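Local atomic coordinates of possible adhesin (Caldicellulosiruptor kronotskyensis, PDB entry 4WA0), a protein that probably helps attach the bacterium to cellulose, the chain here being the beta-helical C-terminal domain of a tapirin-type adhesin. Residues L37-G41 with M56-Q60; I77-L83 with I100-M106; P90-N94 with A111-K115. One frame throughout, in Å; residues are numbered along the deposited sequence. Where two conformers were deposited one is given.

Contact 1. Residues L37-G41 with M56-Q60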
loop_
_atom_site.group_PDB
_atom_site.type_symbol
_atom_site.label_atom_id
_atom_site.label_comp_id
_atom_site.label_asym_id
_atom_site.label_seq_id
_atom_site.Cartn_x
_atom_site.Cartn_y
_atom_site.Cartn_z
ATOM N N LEU A 37 -5.614 -5.047 4.349
ATOM C CA LEU A 37 -5.172 -3.622 4.244
ATOM C C LEU A 37 -6.269 -2.750 3.617
ATOM O O LEU A 37 -6.567 -2.900 2.410
ATOM C CB LEU A 37 -3.892 -3.587 3.431
ATOM C CG LEU A 37 -2.878 -2.486 3.728
ATOM C CD1 LEU A 37 -1.508 -2.711 3.053
ATOM C CD2 LEU A 37 -3.480 -1.126 3.319
ATOM N N THR A 38 -6.877 -1.848 4.417
ATOM C CA THR A 38 -7.942 -0.989 4.022
ATOM C C THR A 38 -7.437 0.426 4.027
ATOM O O THR A 38 -7.047 0.992 5.068
ATOM C CB THR A 38 -9.148 -1.150 4.932
ATOM O OG1 THR A 38 -9.574 -2.543 4.867
ATOM C CG2 THR A 38 -10.217 -0.291 4.426
ATOM N N ILE A 39 -7.366 0.932 2.811
ATOM C CA ILE A 39 -6.863 2.299 2.556
ATOM C C ILE A 39 -8.054 3.229 2.452
ATOM O O ILE A 39 -8.870 3.178 1.473
ATOM C CB ILE A 39 -6.016 2.345 1.281
ATOM C CG1 ILE A 39 -4.799 1.411 1.400
ATOM C CG2 ILE A 39 -5.569 3.789 1.006
ATOM C CD1 ILE A 39 -3.879 1.368 0.167
ATOM N N ASP A 40 -8.132 4.134 3.422
ATOM C CA ASP A 40 -9.250 5.092 3.406
ATOM C C ASP A 40 -8.995 6.220 2.415
ATOM O O ASP A 40 -7.867 6.444 1.901
ATOM C CB ASP A 40 -9.557 5.656 4.817
ATOM C CG ASP A 40 -11.081 5.877 5.024
ATOM O OD1 ASP A 40 -11.951 6.056 4.012
ATOM O OD2 ASP A 40 -11.395 5.957 6.244
ATOM N N GLY A 41 -10.090 6.922 2.107
ATOM C CA GLY A 41 -10.033 7.921 1.029
ATOM C C GLY A 41 -8.985 8.991 1.175
ATOM O O GLY A 41 -8.736 9.479 2.271
HETATM N N MSE A 56 -6.870 -6.340 -0.031
HETATM C CA MSE A 56 -6.590 -4.895 -0.089
HETATM C C MSE A 56 -7.807 -4.260 -0.598
HETATM O O MSE A 56 -8.390 -4.690 -1.600
HETATM C CB MSE A 56 -5.446 -4.541 -1.020
HETATM C CG MSE A 56 -5.095 -3.048 -1.062
HETATM SE SE MSE A 56 -3.363 -2.788 -1.974
HETATM C CE MSE A 56 -1.990 -3.639 -0.968
ATOM N N VAL A 57 -8.220 -3.204 0.076
ATOM C CA VAL A 57 -9.387 -2.410 -0.335
ATOM C C VAL A 57 -8.957 -0.960 -0.334
ATOM O O VAL A 57 -8.372 -0.485 0.670
ATOM C CB VAL A 57 -10.545 -2.603 0.653
ATOM C CG1 VAL A 57 -11.707 -1.675 0.346
ATOM C CG2 VAL A 57 -11.029 -4.040 0.611
ATOM N N ILE A 58 -9.339 -0.249 -1.394
ATOM C CA ILE A 58 -9.027 1.176 -1.572
ATOM C C ILE A 58 -10.340 1.892 -1.710
ATOM O O ILE A 58 -11.044 1.684 -2.635
ATOM C CB ILE A 58 -8.080 1.506 -2.733
ATOM C CG1 ILE A 58 -6.832 0.636 -2.652
ATOM C CG2 ILE A 58 -7.827 3.037 -2.750
ATOM C CD1 ILE A 58 -5.904 0.762 -3.865
ATOM N N ASN A 59 -10.661 2.705 -0.730
ATOM C CA ASN A 59 -11.906 3.437 -0.710
ATOM C C ASN A 59 -11.797 4.837 -1.282
ATOM O O ASN A 59 -10.731 5.398 -1.369
ATOM C CB ASN A 59 -12.447 3.412 0.714
ATOM C CG ASN A 59 -13.022 1.973 1.034
ATOM O OD1 ASN A 59 -13.751 1.392 0.219
ATOM N ND2 ASN A 59 -12.721 1.481 2.125
ATOM N N GLN A 60 -12.949 5.353 -1.666
ATOM C CA GLN A 60 -13.120 6.730 -2.150
ATOM C C GLN A 60 -14.084 7.449 -1.220
ATOM O O GLN A 60 -14.922 6.791 -0.576
ATOM C CB GLN A 60 -13.699 6.740 -3.579
ATOM C CG GLN A 60 -12.662 6.274 -4.591
ATOM C CD GLN A 60 -13.071 6.408 -6.037
ATOM O OE1 GLN A 60 -14.251 6.530 -6.392
ATOM N NE2 GLN A 60 -12.093 6.314 -6.904
#

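Contact 2. Residues I77-L83 with I100-M106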
loop_
_atom_site.group_PDB
_atom_site.type_symbol
_atom_site.label_atom_id
_atom_site.label_comp_id
_atom_site.label_asym_id
_atom_site.label_seq_id
_atom_site.Cartn_x
_atom_site.Cartn_y
_atom_site.Cartn_z
ATOM N N ILE A 77 3.476 -3.838 -5.595
ATOM C CA ILE A 77 2.212 -3.956 -4.855
ATOM C C ILE A 77 1.974 -5.495 -4.780
ATOM O O ILE A 77 1.798 -6.154 -5.833
ATOM C CB ILE A 77 1.042 -3.241 -5.576
ATOM C CG1 ILE A 77 1.301 -1.713 -5.665
ATOM C CG2 ILE A 77 -0.276 -3.486 -4.839
ATOM C CD1 ILE A 77 0.214 -0.913 -6.248
ATOM N N TYR A 78 1.836 -6.003 -3.576
ATOM C CA TYR A 78 1.547 -7.397 -3.375
ATOM C C TYR A 78 0.276 -7.531 -2.631
ATOM O O TYR A 78 0.144 -6.971 -1.581
ATOM C CB TYR A 78 2.696 -8.077 -2.653
ATOM C CG TYR A 78 2.464 -9.532 -2.270
ATOM C CD1 TYR A 78 1.638 -9.875 -1.234
ATOM C CD2 TYR A 78 3.153 -10.557 -2.899
ATOM C CE1 TYR A 78 1.464 -11.216 -0.819
ATOM C CE2 TYR A 78 2.946 -11.893 -2.532
ATOM C CZ TYR A 78 2.079 -12.203 -1.519
ATOM O OH TYR A 78 1.870 -13.474 -1.049
ATOM N N VAL A 79 -0.656 -8.289 -3.176
ATOM C CA VAL A 79 -1.946 -8.550 -2.496
ATOM C C VAL A 79 -2.158 -10.046 -2.471
ATOM O O VAL A 79 -2.332 -10.685 -3.518
ATOM C CB VAL A 79 -3.096 -7.854 -3.208
ATOM C CG1 VAL A 79 -4.428 -8.065 -2.467
ATOM C CG2 VAL A 79 -2.819 -6.349 -3.341
ATOM N N GLU A 80 -2.171 -10.637 -1.277
ATOM C CA GLU A 80 -2.359 -12.091 -1.198
ATOM C C GLU A 80 -3.750 -12.563 -1.682
ATOM O O GLU A 80 -3.879 -13.630 -2.332
ATOM C CB GLU A 80 -2.069 -12.543 0.249
ATOM C CG GLU A 80 -2.214 -14.049 0.469
ATOM C CD GLU A 80 -2.266 -14.467 1.941
ATOM O OE1 GLU A 80 -1.256 -14.350 2.629
ATOM O OE2 GLU A 80 -3.324 -14.990 2.407
ATOM N N LYS A 81 -4.798 -11.807 -1.343
ATOM C CA LYS A 81 -6.191 -12.138 -1.735
ATOM C C LYS A 81 -6.656 -11.209 -2.839
ATOM O O LYS A 81 -5.935 -11.146 -3.846
ATOM C CB LYS A 81 -7.093 -12.250 -0.491
ATOM C CG LYS A 81 -6.522 -13.228 0.534
ATOM C CD LYS A 81 -7.410 -13.330 1.754
ATOM C CE LYS A 81 -6.758 -14.313 2.744
ATOM N NZ LYS A 81 -7.652 -14.392 3.919
ATOM N N SER A 82 -7.836 -10.604 -2.728
ATOM C CA SER A 82 -8.343 -9.734 -3.730
ATOM C C SER A 82 -7.963 -8.268 -3.473
ATOM O O SER A 82 -7.701 -7.857 -2.291
ATOM C CB SER A 82 -9.847 -9.851 -3.727
ATOM O OG SER A 82 -10.144 -11.150 -4.241
ATOM N N LEU A 83 -7.836 -7.548 -4.569
ATOM C CA LEU A 83 -7.773 -6.099 -4.546
ATOM C C LEU A 83 -9.070 -5.509 -5.030
ATOM O O LEU A 83 -9.585 -5.860 -6.163
ATOM C CB LEU A 83 -6.680 -5.624 -5.448
ATOM C CG LEU A 83 -6.593 -4.101 -5.663
ATOM C CD1 LEU A 83 -6.391 -3.288 -4.408
ATOM C CD2 LEU A 83 -5.415 -3.869 -6.590
ATOM N N ILE A 100 2.669 -5.417 -10.030
ATOM C CA ILE A 100 1.529 -5.715 -9.124
ATOM C C ILE A 100 1.251 -7.212 -9.199
ATOM O O ILE A 100 1.221 -7.772 -10.313
ATOM C CB ILE A 100 0.283 -4.855 -9.432
ATOM C CG1 ILE A 100 -0.883 -5.179 -8.480
ATOM C CG2 ILE A 100 -0.205 -4.939 -10.906
ATOM C CD1 ILE A 100 -1.944 -4.147 -8.403
ATOM N N TYR A 101 1.072 -7.860 -8.041
ATOM C CA TYR A 101 0.644 -9.216 -7.986
ATOM C C TYR A 101 -0.613 -9.267 -7.152
ATOM O O TYR A 101 -0.617 -8.698 -6.054
ATOM C CB TYR A 101 1.728 -10.055 -7.303
ATOM C CG TYR A 101 1.245 -11.406 -6.875
ATOM C CD1 TYR A 101 0.974 -12.415 -7.869
ATOM C CD2 TYR A 101 0.886 -11.689 -5.558
ATOM C CE1 TYR A 101 0.433 -13.637 -7.493
ATOM C CE2 TYR A 101 0.394 -12.951 -5.184
ATOM C CZ TYR A 101 0.149 -13.900 -6.143
ATOM O OH TYR A 101 -0.360 -15.141 -5.758
ATOM N N VAL A 102 -1.644 -9.963 -7.630
ATOM C CA VAL A 102 -2.874 -10.208 -6.889
ATOM C C VAL A 102 -3.153 -11.697 -6.958
ATOM O O VAL A 102 -3.330 -12.270 -8.049
ATOM C CB VAL A 102 -4.028 -9.388 -7.432
ATOM C CG1 VAL A 102 -5.302 -9.585 -6.678
ATOM C CG2 VAL A 102 -3.748 -7.885 -7.365
ATOM N N GLY A 103 -3.299 -12.308 -5.775
ATOM C CA GLY A 103 -3.494 -13.755 -5.675
ATOM C C GLY A 103 -4.888 -14.193 -6.026
ATOM O O GLY A 103 -5.059 -15.292 -6.547
ATOM N N GLN A 104 -5.895 -13.390 -5.710
ATOM C CA GLN A 104 -7.288 -13.659 -6.091
ATOM C C GLN A 104 -7.730 -12.553 -7.105
ATOM O O GLN A 104 -7.022 -12.300 -8.044
ATOM C CB GLN A 104 -8.147 -13.810 -4.852
ATOM C CG GLN A 104 -7.682 -14.986 -3.983
ATOM C CD GLN A 104 -8.386 -15.144 -2.613
ATOM O OE1 GLN A 104 -7.944 -15.906 -1.765
ATOM N NE2 GLN A 104 -9.461 -14.477 -2.424
ATOM N N GLU A 105 -8.897 -12.003 -6.950
ATOM C CA GLU A 105 -9.487 -11.174 -7.975
ATOM C C GLU A 105 -9.044 -9.721 -7.846
ATOM O O GLU A 105 -8.772 -9.249 -6.696
ATOM C CB GLU A 105 -10.956 -11.241 -7.820
ATOM C CG GLU A 105 -11.496 -12.572 -8.331
ATOM C CD GLU A 105 -12.842 -12.336 -8.923
ATOM O OE1 GLU A 105 -13.550 -11.443 -8.389
ATOM O OE2 GLU A 105 -13.203 -12.989 -9.912
HETATM N N MSE A 106 -8.775 -9.079 -8.978
HETATM C CA MSE A 106 -8.525 -7.634 -9.047
HETATM C C MSE A 106 -9.775 -6.997 -9.546
HETATM O O MSE A 106 -10.151 -7.231 -10.688
HETATM C CB MSE A 106 -7.365 -7.262 -9.947
HETATM C CG MSE A 106 -7.190 -5.751 -9.880
HETATM SE SE MSE A 106 -5.649 -5.097 -10.925
HETATM C CE MSE A 106 -4.288 -6.537 -10.770
HETATM O O HOH W 1 -1.975 -15.542 -2.939
HETATM O O HOH W 2 -5.137 -16.081 -1.973
#

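Contact 3. Residues P90-N94 with A111-K115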
loop_
_atom_site.group_PDB
_atom_site.type_symbol
_atom_site.label_atom_id
_atom_site.label_comp_id
_atom_site.label_asym_id
_atom_site.label_seq_id
_atom_site.Cartn_x
_atom_site.Cartn_y
_atom_site.Cartn_z
ATOM N N PRO A 90 -17.417 11.806 -7.375
ATOM C CA PRO A 90 -16.714 11.864 -8.651
ATOM C C PRO A 90 -15.193 11.620 -8.419
ATOM O O PRO A 90 -14.327 12.091 -9.183
ATOM C CB PRO A 90 -16.866 13.335 -9.007
ATOM C CG PRO A 90 -16.693 14.031 -7.702
ATOM C CD PRO A 90 -17.439 13.141 -6.742
ATOM N N ARG A 91 -14.871 10.790 -7.465
ATOM C CA ARG A 91 -13.506 10.635 -7.074
ATOM C C ARG A 91 -12.719 9.737 -8.027
ATOM O O ARG A 91 -13.275 8.914 -8.751
ATOM C CB ARG A 91 -13.416 10.083 -5.631
ATOM C CG ARG A 91 -13.855 11.004 -4.561
ATOM C CD ARG A 91 -12.936 12.215 -4.526
ATOM N NE ARG A 91 -13.257 13.122 -3.433
ATOM C CZ ARG A 91 -13.112 14.418 -3.491
ATOM N NH1 ARG A 91 -12.702 14.973 -4.635
ATOM N NH2 ARG A 91 -13.364 15.149 -2.418
ATOM N N SER A 92 -11.392 9.888 -7.995
ATOM C CA SER A 92 -10.510 9.024 -8.748
ATOM C C SER A 92 -9.576 8.249 -7.824
ATOM O O SER A 92 -9.217 8.719 -6.732
ATOM C CB SER A 92 -9.668 9.832 -9.749
ATOM O OG SER A 92 -10.489 10.353 -10.783
ATOM N N THR A 93 -9.211 7.061 -8.279
ATOM C CA THR A 93 -8.165 6.228 -7.664
ATOM C C THR A 93 -7.091 5.982 -8.680
ATOM O O THR A 93 -7.269 5.217 -9.627
ATOM C CB THR A 93 -8.726 4.913 -7.120
ATOM O OG1 THR A 93 -9.538 5.219 -5.996
ATOM C CG2 THR A 93 -7.612 3.987 -6.570
ATOM N N ASN A 94 -5.980 6.685 -8.555
ATOM C CA ASN A 94 -4.893 6.528 -9.504
ATOM C C ASN A 94 -3.764 5.707 -8.892
ATOM O O ASN A 94 -3.377 5.981 -7.744
ATOM C CB ASN A 94 -4.358 7.866 -9.846
ATOM C CG ASN A 94 -5.477 8.758 -10.382
ATOM O OD1 ASN A 94 -6.116 8.401 -11.345
ATOM N ND2 ASN A 94 -5.747 9.866 -9.707
ATOM N N ALA A 111 -13.279 5.062 -10.813
ATOM C CA ALA A 111 -12.590 5.762 -11.875
ATOM C C ALA A 111 -11.155 6.094 -11.499
ATOM O O ALA A 111 -10.888 6.321 -10.347
ATOM C CB ALA A 111 -13.316 7.031 -12.179
ATOM N N GLY A 112 -10.271 6.132 -12.475
ATOM C CA GLY A 112 -8.903 6.415 -12.227
ATOM C C GLY A 112 -8.014 5.860 -13.309
ATOM O O GLY A 112 -8.463 5.126 -14.167
ATOM N N SER A 113 -6.749 6.251 -13.216
ATOM C CA SER A 113 -5.719 5.791 -14.121
ATOM C C SER A 113 -4.816 4.770 -13.352
ATOM O O SER A 113 -4.162 5.147 -12.329
ATOM C CB SER A 113 -4.910 6.960 -14.628
ATOM O OG SER A 113 -3.867 6.519 -15.489
ATOM N N TYR A 114 -4.885 3.540 -13.816
ATOM C CA TYR A 114 -4.153 2.433 -13.220
ATOM C C TYR A 114 -3.079 2.028 -14.200
ATOM O O TYR A 114 -3.389 1.425 -15.257
ATOM C CB TYR A 114 -5.116 1.312 -12.864
ATOM C CG TYR A 114 -6.303 1.649 -11.989
ATOM C CD1 TYR A 114 -7.484 2.199 -12.523
ATOM C CD2 TYR A 114 -6.285 1.391 -10.630
ATOM C CE1 TYR A 114 -8.549 2.493 -11.693
ATOM C CE2 TYR A 114 -7.370 1.646 -9.839
ATOM C CZ TYR A 114 -8.482 2.212 -10.355
ATOM O OH TYR A 114 -9.532 2.483 -9.508
ATOM N N LYS A 115 -1.801 2.294 -13.872
ATOM C CA LYS A 115 -0.700 2.077 -14.799
ATOM C C LYS A 115 0.314 1.123 -14.168
ATOM O O LYS A 115 0.764 1.355 -13.056
ATOM C CB LYS A 115 0.030 3.392 -15.139
ATOM C CG LYS A 115 -0.890 4.417 -15.757
ATOM C CD LYS A 115 -0.026 5.612 -16.232
ATOM C CE LYS A 115 -0.846 6.733 -16.854
ATOM N NZ LYS A 115 -1.210 7.633 -15.717
HETATM O O HOH W 3 -15.035 6.761 -9.053
#

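Contact 1. Residues L37-G41 with M56-Q60
Leu37 meets selenomethionine Met56 at the start of two parallel strands whose axes diverge by only 6°. The carbonyl oxygen Leu37 O takes two hydrogens from the other strand: that of Val57 N, at 2.9 Å, and the CA-H of Met56, whose CA lies 3.2 Å from the same oxygen. The side chains of Leu37 and Met56 leave the sheet on the same face and run next to each other, though Leu37 was modelled in two conformers and the touch between the methyl ends is therefore less certain. Thr38 faces the other way, with Val57. Its CG2, anti to the backbone N (OG1 beside that N, chi1 -59°), slants across to the neighbouring coil and ND2 of Asn59, 3.8 Å off, while OD1 of that amide is held by Asn86 ND2.

Ile39 N donates to Val57 O at 2.8 Å, and Ile39 O receives Asn59 N at 2.9 Å, almost straight, 175° at the hydrogen. This alternation of donor and acceptor, repeated from one coil to the next, is how neighbouring turns of a parallel beta-helix are joined. The side chains of Ile39 and Ile58 point together into the interior, where CD1 of Ile39 rests 4.1 Å from CG1 of Ile58, and Ile58 also touches Ile71.

Asp40 starts away from the neighbouring coil. Its OD1 is shared between the Gly41 N-H, met on the anti side and out of the carboxylate plane, and a salt bridge to Lys22, which probably steadies the bend. At Gly41 the chains still run close, CA standing 3.6 Å from Asn59 O.

Contact 2. Residues I77-L83 with I100-M106
Tyr101 and Leu83 are the residues most deeply engaged where two coils of a parallel beta-helix lie over one another and turn a corner: Tyr101 before it, on the face turned to helix 217-224, and Leu83 after it, pointing into the interior. Before the corner, strands 77-79 and 100-102 run within 2° of parallel. Beyond it, Leu83 and Met106 open the next pair of strands.

Tyr101 sits beside Tyr78, the two side chains heading the same way. CD2 of Tyr101 lies over one face of the Tyr78 ring, 3.7 Å from CE2, yet the planes meet at 40°, so the rings are neither stacked nor edge-to-face. Ile219 of helix 217-224 touches both rings, and Tyr101 OH bonds to Asp122 OD2. The backbone bonds of Tyr101 go to the neighbours of Tyr78: Tyr101 N donates to Ile77 O, and Tyr101 O accepts Val79 N, each at 2.9 Å.

CD2 of Leu83 meets CD1 of Ile100 at 3.9 Å, the two crossing at about a right angle, as side chains from two walls that meet at a corner. Ile100 reaches this spot because its CG1 stands anti to the backbone N (chi1 -180°), passing 4.0 Å from CB of Ile77.

Gln104 lies extended alongside Lys81, its amide flanking CB and CG of the lysine. Gln104 N is bound to Lys81 O, but from well above the carbonyl plane. Ser82 OG accepts Glu105 N at 3.1 Å. A water donates to both Glu80 O and Gln104 OE1, 2.8 Å from each.

Contact 3. Residues P90-N94 with A111-K115
Asn94 reaches across to the backbone of Gly112 and Ser113 with its side chain, and its amide does work that a main-chain carbonyl would ordinarily do. CB passes 3.7 Å from Ser113 O. From there CG stands beside the backbone N (chi1 -56°), which brings the amide end nearer to 111-115. The tip, OD1, accepts Ser113 N at 2.9 Å; the donor lies in the plane of the amide carbonyl and the bond is nearly straight at the hydrogen. OD1 also comes within 3.5 Å of Gly112 CA.

In regular parallel pairing, Ser113 N would be expected to bond to Thr93 O, but that pair stands 3.8 Å apart. The site is where strands 93-97 and 112-116 begin, on one wall of the parallel beta-helix. The pairing bond just before it is of the usual kind, Thr93 N to Ala111 O at 2.8 Å. Gly112, between Ala111 and Ser113, has phi 156° and psi 171°, a backbone shape open essentially to glycine.

Thr93 O instead receives the CA-H of Gly112, with CA 3.3 Å away, and lies over one face of the Tyr114 ring, toward its rim, 3.3 Å from CZ. Tyr114 OH bonds to Gly110 O, which probably helps keep the ring against Thr93 O. Farther back, a water joins Arg91 O to Ala111 N.

Contact 1 is the hub of the three. Its strand 56-58 pairs onward with strand 83-85, which opens in contact 2: Met56 N lies 2.8 Å from Ser82 O, a probable hydrogen bond, and CG of Met56 packs 3.6 Å from Leu83 CD1. Toward contact 3 the connection is a side chain, Gln60 NE2 approaching Thr93 OG1 at 2.9 Å, also a probable hydrogen bond. Contacts 2 and 3 do not touch; their nearest atoms are about 7 Å apart and their centres about 18 Å, although strands 93-97 and 99-102 follow each other in the chain. All three lie away from the magnesium site of Asp239, Val241, Ser243, Leu246 and Glu275.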